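Local atomic coordinates of carboxynorspermidine decarboxylase (Campylobacter jejuni subsp. jejuni 81116, PDB entry 3N29), a protein that probably decarboxylates carboxynorspermidine to norspermidine with pyridoxal 5'-phosphate as cofactor, as a two-chain enzyme of the beta/alpha-barrel family of basic amino acid decarboxylases. Residues A142-F147 and L193-G198; D210-V215 and I252-N257; Y342-N347 and K362-G367; V381-T384 and R390-N393. One frame throughout, in Å; residues are numbered along the deposited sequence.

Interaction 1: A142-F147 and L193-G198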
loop_
_atom_site.group_PDB
_atom_site.type_symbol
_atom_site.label_atom_id
_atom_site.label_comp_id
_atom_site.label_asym_id
_atom_site.label_seq_id
_atom_site.Cartn_x
_atom_site.Cartn_y
_atom_site.Cartn_z
ATOM N N ALA A 142 6.068 -15.388 -26.904
ATOM C CA ALA A 142 5.493 -14.240 -27.625
ATOM C C ALA A 142 6.262 -12.954 -27.294
ATOM O O ALA A 142 6.653 -12.208 -28.202
ATOM C CB ALA A 142 4.002 -14.080 -27.334
ATOM N N GLN A 143 6.535 -12.720 -26.018
ATOM C CA GLN A 143 7.231 -11.508 -25.615
ATOM C C GLN A 143 8.676 -11.544 -26.165
ATOM O O GLN A 143 9.150 -10.560 -26.734
ATOM C CB GLN A 143 7.212 -11.369 -24.098
ATOM C CG GLN A 143 5.905 -10.864 -23.533
ATOM C CD GLN A 143 6.009 -9.430 -23.146
ATOM O OE1 GLN A 143 5.222 -8.578 -23.558
ATOM N NE2 GLN A 143 6.994 -9.151 -22.377
ATOM N N PHE A 144 9.316 -12.702 -26.068
ATOM C CA PHE A 144 10.643 -12.889 -26.641
ATOM C C PHE A 144 10.591 -12.610 -28.164
ATOM O O PHE A 144 11.383 -11.809 -28.696
ATOM C CB PHE A 144 11.140 -14.279 -26.334
ATOM C CG PHE A 144 12.229 -14.769 -27.210
ATOM C CD1 PHE A 144 13.347 -13.973 -27.515
ATOM C CD2 PHE A 144 12.169 -16.061 -27.721
ATOM C CE1 PHE A 144 14.359 -14.481 -28.375
ATOM C CE2 PHE A 144 13.169 -16.574 -28.553
ATOM C CZ PHE A 144 14.262 -15.783 -28.866
ATOM N N HIS A 145 9.669 -13.229 -28.848
ATOM C CA HIS A 145 9.644 -13.059 -30.308
ATOM C C HIS A 145 9.339 -11.588 -30.679
ATOM O O HIS A 145 9.765 -11.101 -31.714
ATOM C CB HIS A 145 8.644 -14.003 -30.936
ATOM C CG HIS A 145 9.066 -15.446 -30.888
ATOM N ND1 HIS A 145 8.173 -16.494 -30.892
ATOM C CD2 HIS A 145 10.293 -16.004 -30.861
ATOM C CE1 HIS A 145 8.828 -17.636 -30.830
ATOM N NE2 HIS A 145 10.121 -17.366 -30.818
ATOM N N LYS A 146 8.549 -10.903 -29.873
ATOM C CA LYS A 146 8.137 -9.550 -30.201
ATOM C C LYS A 146 9.343 -8.579 -30.060
ATOM O O LYS A 146 9.467 -7.618 -30.820
ATOM C CB LYS A 146 7.054 -9.125 -29.251
ATOM C CG LYS A 146 6.294 -7.858 -29.592
ATOM C CD LYS A 146 5.404 -7.502 -28.372
ATOM C CE LYS A 146 4.395 -6.425 -28.682
ATOM N NZ LYS A 146 3.011 -6.805 -28.181
ATOM N N PHE A 147 10.192 -8.827 -29.062
ATOM C CA PHE A 147 11.239 -7.874 -28.693
ATOM C C PHE A 147 12.639 -8.336 -29.031
ATOM O O PHE A 147 13.602 -7.618 -28.776
ATOM C CB PHE A 147 11.124 -7.548 -27.205
ATOM C CG PHE A 147 9.884 -6.781 -26.867
ATOM C CD1 PHE A 147 9.634 -5.553 -27.485
ATOM C CD2 PHE A 147 8.967 -7.268 -25.939
ATOM C CE1 PHE A 147 8.477 -4.832 -27.176
ATOM C CE2 PHE A 147 7.802 -6.568 -25.650
ATOM C CZ PHE A 147 7.558 -5.353 -26.252
ATOM N N LEU A 193 15.885 -21.992 -29.952
ATOM C CA LEU A 193 16.459 -21.267 -28.807
ATOM C C LEU A 193 17.843 -20.677 -29.088
ATOM O O LEU A 193 18.550 -20.268 -28.146
ATOM C CB LEU A 193 16.514 -22.197 -27.572
ATOM C CG LEU A 193 15.097 -22.624 -27.101
ATOM C CD1 LEU A 193 15.148 -23.655 -25.976
ATOM C CD2 LEU A 193 14.283 -21.380 -26.665
ATOM N N ASN A 194 18.213 -20.594 -30.375
ATOM C CA ASN A 194 19.519 -20.058 -30.785
ATOM C C ASN A 194 19.838 -18.700 -30.178
ATOM O O ASN A 194 20.996 -18.464 -29.810
ATOM C CB ASN A 194 19.639 -19.929 -32.315
ATOM C CG ASN A 194 19.994 -21.250 -33.004
ATOM O OD1 ASN A 194 20.051 -22.300 -32.353
ATOM N ND2 ASN A 194 20.219 -21.206 -34.322
ATOM N N ALA A 195 18.840 -17.813 -30.101
ATOM C CA ALA A 195 19.056 -16.447 -29.638
ATOM C C ALA A 195 19.060 -16.343 -28.114
ATOM O O ALA A 195 19.334 -15.242 -27.569
ATOM C CB ALA A 195 18.007 -15.476 -30.230
ATOM N N ILE A 196 18.738 -17.448 -27.426
ATOM C CA ILE A 196 18.551 -17.450 -25.941
ATOM C C ILE A 196 19.810 -17.940 -25.228
ATOM O O ILE A 196 20.298 -19.048 -25.542
ATOM C CB ILE A 196 17.395 -18.385 -25.504
ATOM C CG1 ILE A 196 16.034 -17.927 -26.090
ATOM C CG2 ILE A 196 17.391 -18.534 -23.970
ATOM C CD1 ILE A 196 15.552 -16.540 -25.691
ATOM N N GLU A 197 20.367 -17.128 -24.317
ATOM C CA GLU A 197 21.618 -17.472 -23.660
ATOM C C GLU A 197 21.431 -17.924 -22.227
ATOM O O GLU A 197 22.363 -18.439 -21.630
ATOM C CB GLU A 197 22.632 -16.309 -23.743
ATOM C CG GLU A 197 23.346 -16.258 -25.093
ATOM C CD GLU A 197 24.306 -15.034 -25.245
ATOM O OE1 GLU A 197 24.391 -14.172 -24.351
ATOM O OE2 GLU A 197 25.010 -14.938 -26.264
ATOM N N GLY A 198 20.244 -17.688 -21.638
ATOM C CA GLY A 198 20.040 -18.099 -20.280
ATOM C C GLY A 198 18.635 -18.579 -19.955
ATOM O O GLY A 198 17.639 -18.245 -20.631
#

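Interaction 2: D210-V215 and I252-N257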
loop_
_atom_site.group_PDB
_atom_site.type_symbol
_atom_site.label_atom_id
_atom_site.label_comp_id
_atom_site.label_asym_id
_atom_site.label_seq_id
_atom_site.Cartn_x
_atom_site.Cartn_y
_atom_site.Cartn_z
ATOM N N ASP A 210 17.930 -26.558 1.344
ATOM C CA ASP A 210 17.153 -27.799 1.031
ATOM C C ASP A 210 15.995 -27.551 0.086
ATOM O O ASP A 210 15.721 -28.393 -0.776
ATOM C CB ASP A 210 16.639 -28.530 2.315
ATOM C CG ASP A 210 17.754 -29.077 3.204
ATOM O OD1 ASP A 210 18.948 -29.130 2.788
ATOM O OD2 ASP A 210 17.449 -29.464 4.366
ATOM N N ALA A 211 15.266 -26.419 0.213
ATOM C CA ALA A 211 14.185 -26.126 -0.710
ATOM C C ALA A 211 14.711 -25.788 -2.121
ATOM O O ALA A 211 14.154 -26.204 -3.098
ATOM C CB ALA A 211 13.257 -24.930 -0.174
ATOM N N LEU A 212 15.797 -25.031 -2.227
ATOM C CA LEU A 212 16.431 -24.820 -3.570
ATOM C C LEU A 212 16.876 -26.177 -4.201
ATOM O O LEU A 212 16.661 -26.398 -5.382
ATOM C CB LEU A 212 17.602 -23.839 -3.499
ATOM C CG LEU A 212 18.502 -23.754 -4.735
ATOM C CD1 LEU A 212 17.619 -23.284 -5.913
ATOM C CD2 LEU A 212 19.664 -22.898 -4.522
ATOM N N GLU A 213 17.522 -27.036 -3.405
ATOM C CA GLU A 213 17.824 -28.422 -3.851
ATOM C C GLU A 213 16.577 -29.144 -4.472
ATOM O O GLU A 213 16.643 -29.595 -5.618
ATOM C CB GLU A 213 18.468 -29.233 -2.732
ATOM C CG GLU A 213 18.670 -30.670 -3.083
ATOM C CD GLU A 213 19.556 -31.406 -2.152
ATOM O OE1 GLU A 213 19.200 -31.561 -0.957
ATOM O OE2 GLU A 213 20.627 -31.859 -2.651
ATOM N N ALA A 214 15.439 -29.142 -3.766
ATOM C CA ALA A 214 14.178 -29.744 -4.276
ATOM C C ALA A 214 13.735 -29.083 -5.574
ATOM O O ALA A 214 13.357 -29.785 -6.499
ATOM C CB ALA A 214 13.063 -29.653 -3.257
ATOM N N VAL A 215 13.837 -27.764 -5.677
ATOM C CA VAL A 215 13.473 -27.052 -6.940
ATOM C C VAL A 215 14.444 -27.386 -8.081
ATOM O O VAL A 215 14.017 -27.646 -9.217
ATOM C CB VAL A 215 13.315 -25.479 -6.799
ATOM C CG1 VAL A 215 13.025 -24.857 -8.172
ATOM C CG2 VAL A 215 12.135 -25.116 -5.854
ATOM N N ILE A 252 26.340 -23.268 -1.473
ATOM C CA ILE A 252 27.578 -23.138 -2.256
ATOM C C ILE A 252 27.831 -24.380 -3.160
ATOM O O ILE A 252 27.997 -24.265 -4.364
ATOM C CB ILE A 252 28.799 -22.887 -1.352
ATOM C CG1 ILE A 252 28.675 -21.501 -0.702
ATOM C CG2 ILE A 252 30.168 -23.136 -2.177
ATOM C CD1 ILE A 252 29.557 -21.293 0.710
ATOM N N ALA A 253 27.753 -25.561 -2.571
ATOM C CA ALA A 253 27.862 -26.834 -3.317
ATOM C C ALA A 253 26.817 -26.955 -4.461
ATOM O O ALA A 253 27.196 -27.236 -5.629
ATOM C CB ALA A 253 27.789 -28.004 -2.345
ATOM N N LEU A 254 25.539 -26.601 -4.198
ATOM C CA LEU A 254 24.513 -26.725 -5.207
ATOM C C LEU A 254 24.866 -25.879 -6.410
ATOM O O LEU A 254 24.769 -26.325 -7.547
ATOM C CB LEU A 254 23.114 -26.292 -4.672
ATOM C CG LEU A 254 22.394 -27.199 -3.682
ATOM C CD1 LEU A 254 21.157 -26.541 -3.107
ATOM C CD2 LEU A 254 22.044 -28.562 -4.409
ATOM N N CYS A 255 25.230 -24.631 -6.146
ATOM C CA CYS A 255 25.617 -23.679 -7.174
ATOM C C CYS A 255 26.865 -24.158 -7.912
ATOM O O CYS A 255 26.950 -24.087 -9.127
ATOM C CB CYS A 255 25.929 -22.348 -6.510
ATOM S SG CYS A 255 24.348 -21.507 -5.982
ATOM N N LYS A 256 27.856 -24.564 -7.163
ATOM C CA LYS A 256 29.122 -25.026 -7.795
ATOM C C LYS A 256 28.926 -26.291 -8.701
ATOM O O LYS A 256 29.404 -26.358 -9.855
ATOM C CB LYS A 256 30.160 -25.240 -6.691
ATOM C CG LYS A 256 31.430 -25.845 -7.168
ATOM C CD LYS A 256 32.667 -25.442 -6.311
ATOM C CE LYS A 256 33.916 -25.621 -7.161
ATOM N NZ LYS A 256 35.170 -25.153 -6.477
ATOM N N ASN A 257 28.250 -27.306 -8.177
ATOM C CA ASN A 257 27.912 -28.513 -8.978
ATOM C C ASN A 257 27.119 -28.188 -10.243
ATOM O O ASN A 257 27.364 -28.693 -11.319
ATOM C CB ASN A 257 27.158 -29.491 -8.085
ATOM C CG ASN A 257 28.039 -30.000 -6.982
ATOM O OD1 ASN A 257 29.255 -29.947 -7.110
ATOM N ND2 ASN A 257 27.462 -30.492 -5.916
#

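Interaction 3: Y342-N347 and K362-G367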
loop_
_atom_site.group_PDB
_atom_site.type_symbol
_atom_site.label_atom_id
_atom_site.label_comp_id
_atom_site.label_asym_id
_atom_site.label_seq_id
_atom_site.Cartn_x
_atom_site.Cartn_y
_atom_site.Cartn_z
ATOM N N TYR A 342 0.228 -3.248 26.545
ATOM C CA TYR A 342 -0.378 -2.176 25.749
ATOM C C TYR A 342 -0.771 -2.651 24.321
ATOM O O TYR A 342 -0.015 -3.442 23.676
ATOM C CB TYR A 342 0.650 -1.073 25.589
ATOM C CG TYR A 342 0.991 -0.286 26.838
ATOM C CD1 TYR A 342 0.352 0.902 27.122
ATOM C CD2 TYR A 342 1.998 -0.710 27.678
ATOM C CE1 TYR A 342 0.658 1.648 28.262
ATOM C CE2 TYR A 342 2.331 -0.002 28.802
ATOM C CZ TYR A 342 1.639 1.174 29.100
ATOM O OH TYR A 342 2.010 1.843 30.189
ATOM N N LEU A 343 -1.905 -2.171 23.833
ATOM C CA LEU A 343 -2.214 -2.175 22.395
ATOM C C LEU A 343 -1.397 -1.030 21.751
ATOM O O LEU A 343 -1.448 0.112 22.203
ATOM C CB LEU A 343 -3.708 -1.982 22.140
ATOM C CG LEU A 343 -4.601 -3.202 22.350
ATOM C CD1 LEU A 343 -6.136 -2.790 22.156
ATOM C CD2 LEU A 343 -4.162 -4.294 21.367
ATOM N N LEU A 344 -0.577 -1.344 20.766
ATOM C CA LEU A 344 0.138 -0.317 19.987
ATOM C C LEU A 344 -0.638 -0.085 18.708
ATOM O O LEU A 344 -1.047 -1.079 18.047
ATOM C CB LEU A 344 1.518 -0.820 19.612
ATOM C CG LEU A 344 2.470 -1.086 20.770
ATOM C CD1 LEU A 344 3.868 -1.451 20.192
ATOM C CD2 LEU A 344 2.587 0.031 21.813
ATOM N N THR A 345 -0.938 1.180 18.432
ATOM C CA THR A 345 -1.824 1.513 17.375
ATOM C C THR A 345 -1.293 2.691 16.597
ATOM O O THR A 345 -0.427 3.411 17.093
ATOM C CB THR A 345 -3.194 1.852 17.952
ATOM O OG1 THR A 345 -3.187 3.029 18.750
ATOM C CG2 THR A 345 -3.754 0.656 18.879
ATOM N N GLY A 346 -1.899 2.952 15.442
ATOM C CA GLY A 346 -1.400 3.947 14.502
ATOM C C GLY A 346 -2.175 5.242 14.474
ATOM O O GLY A 346 -3.189 5.393 15.098
ATOM N N ASN A 347 -1.715 6.122 13.610
ATOM C CA ASN A 347 -2.199 7.505 13.474
ATOM C C ASN A 347 -3.113 7.777 12.256
ATOM O O ASN A 347 -3.529 8.938 12.043
ATOM C CB ASN A 347 -1.078 8.540 13.529
ATOM C CG ASN A 347 -0.074 8.407 12.436
ATOM O OD1 ASN A 347 -0.056 7.397 11.679
ATOM N ND2 ASN A 347 0.828 9.392 12.354
ATOM N N LYS A 362 8.257 -1.858 31.689
ATOM C CA LYS A 362 7.884 -0.645 32.424
ATOM C C LYS A 362 6.765 0.081 31.693
ATOM O O LYS A 362 6.513 -0.216 30.524
ATOM C CB LYS A 362 9.111 0.261 32.555
ATOM C CG LYS A 362 9.874 0.404 31.268
ATOM C CD LYS A 362 10.809 1.657 31.265
ATOM C CE LYS A 362 11.018 2.151 29.810
ATOM N NZ LYS A 362 11.725 3.494 29.753
ATOM N N LYS A 363 6.064 0.979 32.372
ATOM C CA LYS A 363 4.976 1.689 31.743
ATOM C C LYS A 363 5.522 2.559 30.655
ATOM O O LYS A 363 6.622 3.062 30.749
ATOM C CB LYS A 363 4.214 2.586 32.732
ATOM C CG LYS A 363 3.458 1.784 33.742
ATOM C CD LYS A 363 2.866 2.691 34.840
ATOM C CE LYS A 363 1.958 1.890 35.713
ATOM N NZ LYS A 363 0.698 1.604 35.003
ATOM N N LEU A 364 4.743 2.711 29.596
ATOM C CA LEU A 364 5.056 3.667 28.557
ATOM C C LEU A 364 4.664 5.067 28.966
ATOM O O LEU A 364 3.739 5.277 29.765
ATOM C CB LEU A 364 4.320 3.281 27.256
ATOM C CG LEU A 364 4.738 1.973 26.598
ATOM C CD1 LEU A 364 3.836 1.676 25.345
ATOM C CD2 LEU A 364 6.266 2.126 26.340
ATOM N N LYS A 365 5.352 6.047 28.384
ATOM C CA LYS A 365 4.974 7.422 28.572
ATOM C C LYS A 365 4.912 8.104 27.212
ATOM O O LYS A 365 5.649 7.739 26.290
ATOM C CB LYS A 365 6.022 8.167 29.401
ATOM C CG LYS A 365 6.324 7.551 30.754
ATOM C CD LYS A 365 7.332 8.378 31.516
ATOM C CE LYS A 365 8.234 7.491 32.385
ATOM N NZ LYS A 365 9.423 6.945 31.648
ATOM N N ILE A 366 4.107 9.158 27.147
ATOM C CA ILE A 366 4.096 9.998 25.975
ATOM C C ILE A 366 5.525 10.469 25.696
ATOM O O ILE A 366 6.220 10.919 26.592
ATOM C CB ILE A 366 3.122 11.186 26.119
ATOM C CG1 ILE A 366 1.674 10.615 26.123
ATOM C CG2 ILE A 366 3.405 12.207 25.024
ATOM C CD1 ILE A 366 0.510 11.587 26.487
ATOM N N GLY A 367 5.970 10.300 24.472
ATOM C CA GLY A 367 7.282 10.716 24.065
ATOM C C GLY A 367 8.243 9.548 23.976
ATOM O O GLY A 367 9.279 9.646 23.303
#

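Interaction 4: V381-T384 and R390-N393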
loop_
_atom_site.group_PDB
_atom_site.type_symbol
_atom_site.label_atom_id
_atom_site.label_comp_id
_atom_site.label_asym_id
_atom_site.label_seq_id
_atom_site.Cartn_x
_atom_site.Cartn_y
_atom_site.Cartn_z
ATOM N N VAL A 381 9.644 0.262 0.149
ATOM C CA VAL A 381 9.329 0.067 -1.275
ATOM C C VAL A 381 7.840 -0.006 -1.563
ATOM O O VAL A 381 7.463 0.088 -2.741
ATOM C CB VAL A 381 9.997 -1.237 -1.821
ATOM C CG1 VAL A 381 11.578 -1.081 -1.779
ATOM C CG2 VAL A 381 9.544 -2.509 -1.038
ATOM N N LYS A 382 7.011 -0.183 -0.552
ATOM C CA LYS A 382 5.607 -0.334 -0.807
ATOM C C LYS A 382 4.758 0.453 0.153
ATOM O O LYS A 382 3.567 0.118 0.389
ATOM C CB LYS A 382 5.192 -1.800 -0.828
ATOM C CG LYS A 382 5.332 -2.532 0.480
ATOM C CD LYS A 382 5.402 -4.101 0.149
ATOM C CE LYS A 382 4.322 -4.714 -0.773
ATOM N NZ LYS A 382 2.977 -4.929 -0.132
ATOM N N ASN A 383 5.338 1.494 0.726
ATOM C CA ASN A 383 4.598 2.337 1.646
ATOM C C ASN A 383 3.791 3.440 0.965
ATOM O O ASN A 383 3.861 3.643 -0.276
ATOM C CB ASN A 383 5.421 2.804 2.821
ATOM C CG ASN A 383 6.458 3.900 2.486
ATOM O OD1 ASN A 383 6.460 4.454 1.401
ATOM N ND2 ASN A 383 7.356 4.191 3.473
ATOM N N THR A 384 2.975 4.119 1.761
ATOM C CA THR A 384 1.999 5.036 1.185
ATOM C C THR A 384 1.834 6.291 2.036
ATOM O O THR A 384 2.267 6.301 3.168
ATOM C CB THR A 384 0.558 4.321 1.041
ATOM O OG1 THR A 384 -0.134 4.308 2.285
ATOM C CG2 THR A 384 0.720 2.741 0.572
ATOM N N ARG A 390 2.228 11.610 7.544
ATOM C CA ARG A 390 3.601 11.943 7.302
ATOM C C ARG A 390 4.438 10.689 7.168
ATOM O O ARG A 390 4.445 9.851 8.028
ATOM C CB ARG A 390 4.145 12.818 8.456
ATOM C CG ARG A 390 5.566 13.385 8.239
ATOM C CD ARG A 390 5.942 14.540 9.311
ATOM N NE ARG A 390 4.815 15.064 10.137
ATOM C CZ ARG A 390 4.964 15.926 11.177
ATOM N NH1 ARG A 390 6.167 16.392 11.468
ATOM N NH2 ARG A 390 3.924 16.345 11.921
ATOM N N LEU A 391 5.143 10.587 6.080
ATOM C CA LEU A 391 6.018 9.432 5.812
ATOM C C LEU A 391 7.173 9.356 6.808
ATOM O O LEU A 391 7.720 10.402 7.220
ATOM C CB LEU A 391 6.646 9.626 4.421
ATOM C CG LEU A 391 5.729 9.339 3.269
ATOM C CD1 LEU A 391 6.240 9.992 1.939
ATOM C CD2 LEU A 391 5.582 7.815 3.094
ATOM N N PRO A 392 7.624 8.142 7.123
ATOM C CA PRO A 392 8.869 8.045 7.928
ATOM C C PRO A 392 10.022 8.464 7.059
ATOM O O PRO A 392 10.055 8.056 5.903
ATOM C CB PRO A 392 8.950 6.546 8.289
ATOM C CG PRO A 392 7.462 6.074 8.110
ATOM C CD PRO A 392 7.058 6.813 6.867
ATOM N N ASN A 393 10.964 9.230 7.638
ATOM C CA ASN A 393 12.185 9.568 6.968
ATOM C C ASN A 393 13.073 8.333 6.859
ATOM O O ASN A 393 12.892 7.349 7.573
ATOM C CB ASN A 393 12.927 10.699 7.700
ATOM C CG ASN A 393 12.126 12.030 7.738
ATOM O OD1 ASN A 393 11.470 12.401 6.771
ATOM N ND2 ASN A 393 12.178 12.718 8.887
HETATM O O HOH W 1 9.151 6.465 3.772
#

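Interaction 1: A142-F147 and L193-G198
The phenyl ring of F144 meets I196 over one face and A195 at its edge. CD1 of I196 sits almost exactly above the middle of the ring, 3.5 Å from the F144 centroid and 12° off the ring normal, a CH-pi contact. The methyl of A195 lies in the ring plane instead, its CB 4.0 Å from CZ of F144. The setting is the outer layer of the eight-stranded beta/alpha barrel: F144 projects from helix 141-147, which follows the fourth barrel strand, while A195 and I196 belong to the loop that leads into the sixth, strand 198-200. Both sides also rest on the fifth strand, 155-159: F144 on L156 and L158, I196 on L158. With CG anti to its backbone N (chi1 160°), F144 carries its ring out from the helix to the loop. A type I turn from L193 to I196, closed by a bond of 2.9 Å from I196 N to L193 O, brings the alanine and the isoleucine to the ring together. I196 is also in touch with M230, and its CG1 reaches the rim of the ring, 3.9 Å from CZ of F144.

Interaction 2: D210-V215 and I252-N257
L254 reaches across from helix 248-262 and meets L212 and E213 of helix 209-223 in two different ways. Against E213 its side chain is nearly perpendicular, the forked end of the leucine lying against the near part of the glutamate chain. CD1 of L254 is 3.7 Å from the backbone N of E213, and its neighbour CD2 leans on CB of E213 at 4.0 Å. L212 and L254, by contrast, lie alongside each other and run antiparallel, with CD1 of L254 4.2 Å from CG of L212. The single methyl CD1 therefore fits between two consecutive residues of the facing helix. Both helices belong to the outer ring of the beta/alpha barrel, following its sixth and seventh strands, so the contact joins neighbouring helices round the barrel. L212, buried, also touches L204. A chi1 of 174° sets CG of E213 opposite its backbone N, and the chain extends outward past L254; its OE1 forms a salt bridge to K250, which lies outside the two segments, one turn before L254 on the same helix. D210 OD1 makes a second salt bridge to NZ of this lysine.

Interaction 3: Y342-N347 and K362-G367
Y342 points from its strand toward L364, and its side chain can be followed along the leucine to the backbone. From CB, a chi1 of -70° turns CG away from the carbonyl carbon of Y342 and lays the ring along L364. The inner end of the ring lies beneath a methyl: CD1 of L364 is 3.8 Å from CG of Y342. This CH-pi contact, 15° off the ring normal, has the methyl displaced toward the rim. Farther out, CE2 of Y342 meets CG of L364 at 3.8 Å, and CZ lies under CB of the leucine; each side chain thus starts near the other's end. Y342 lies on strand 340-345 of the mixed sheet in the domain beyond the barrel, between strands 294-298 and 354-360, and the loop after the latter strand folds back over the sheet. At the tip, OH of Y342 accepts a hydrogen bond of 2.9 Å from the backbone N of L364, bent to 145° at the hydrogen. The same oxygen rests against K363, 3.4 Å from its CA. Two residues along the strand, L344 lies nearly perpendicular to L364, its CD2 4.1 Å from CD1 of L364, whose side chain also packs on I288.

Interaction 4: V381-T384 and R390-N393
The side-chain nitrogen of N383 is held by two oxygens: it donates to a water at 2.9 Å from ND2 and is also hydrogen-bonded to the hydroxyl of Y47. That water passes the link on, donating a bond of 2.8 Å to the backbone O of P392, so the polar connection between 381-384 and 390-393 is made through one bridging water. The other end of the amide, OD1 of N383, is hydrogen-bonded to R417 of the second subunit. Both ends of this buried amide are thereby satisfied, and its rotation is probably fixed. A chi1 of 74° tucks CG of N383 over its own backbone, flanked by N and C, and the amide is carried to L391. L391 contributes one methyl: its CD2 lies 3.9 Å from OD1 of N383 and packs against the carbonyl O of T384 at 3.6 Å. P392 adds a lighter touch, its CD 4.3 Å from ND2 of N383. Next to N383, NZ of K382 forms salt bridges to D308 and to E303 of the second subunit, while R390 on the other segment pairs with D124 and E125 of the second subunit. The two loop segments thus meet at the subunit interface, with K382 lining the norspermidine pocket, as expected of this decarboxylase family, whose active sites are built at the dimer interface.

Overall arrangement
Interactions 1 and 2 both belong to the beta/alpha barrel, with centres 27 Å apart, but differ in depth: 142-147 with 193-198 is a buried, wholly apolar contact of helix with loop, whereas 210-215 with 252-257 joins two helices in a partly buried contact flanked by charges. Interactions 3 and 4 lie beyond the barrel, on the same side of the chain's centre, and come within about 5 Å at their nearest atoms. Both are buried and made partly by polar groups, directly through a tyrosine hydroxyl in interaction 3 and through water in interaction 4. Interactions 1, 3 and 4 each touch the second subunit; only interaction 4 includes a residue of the norspermidine pocket.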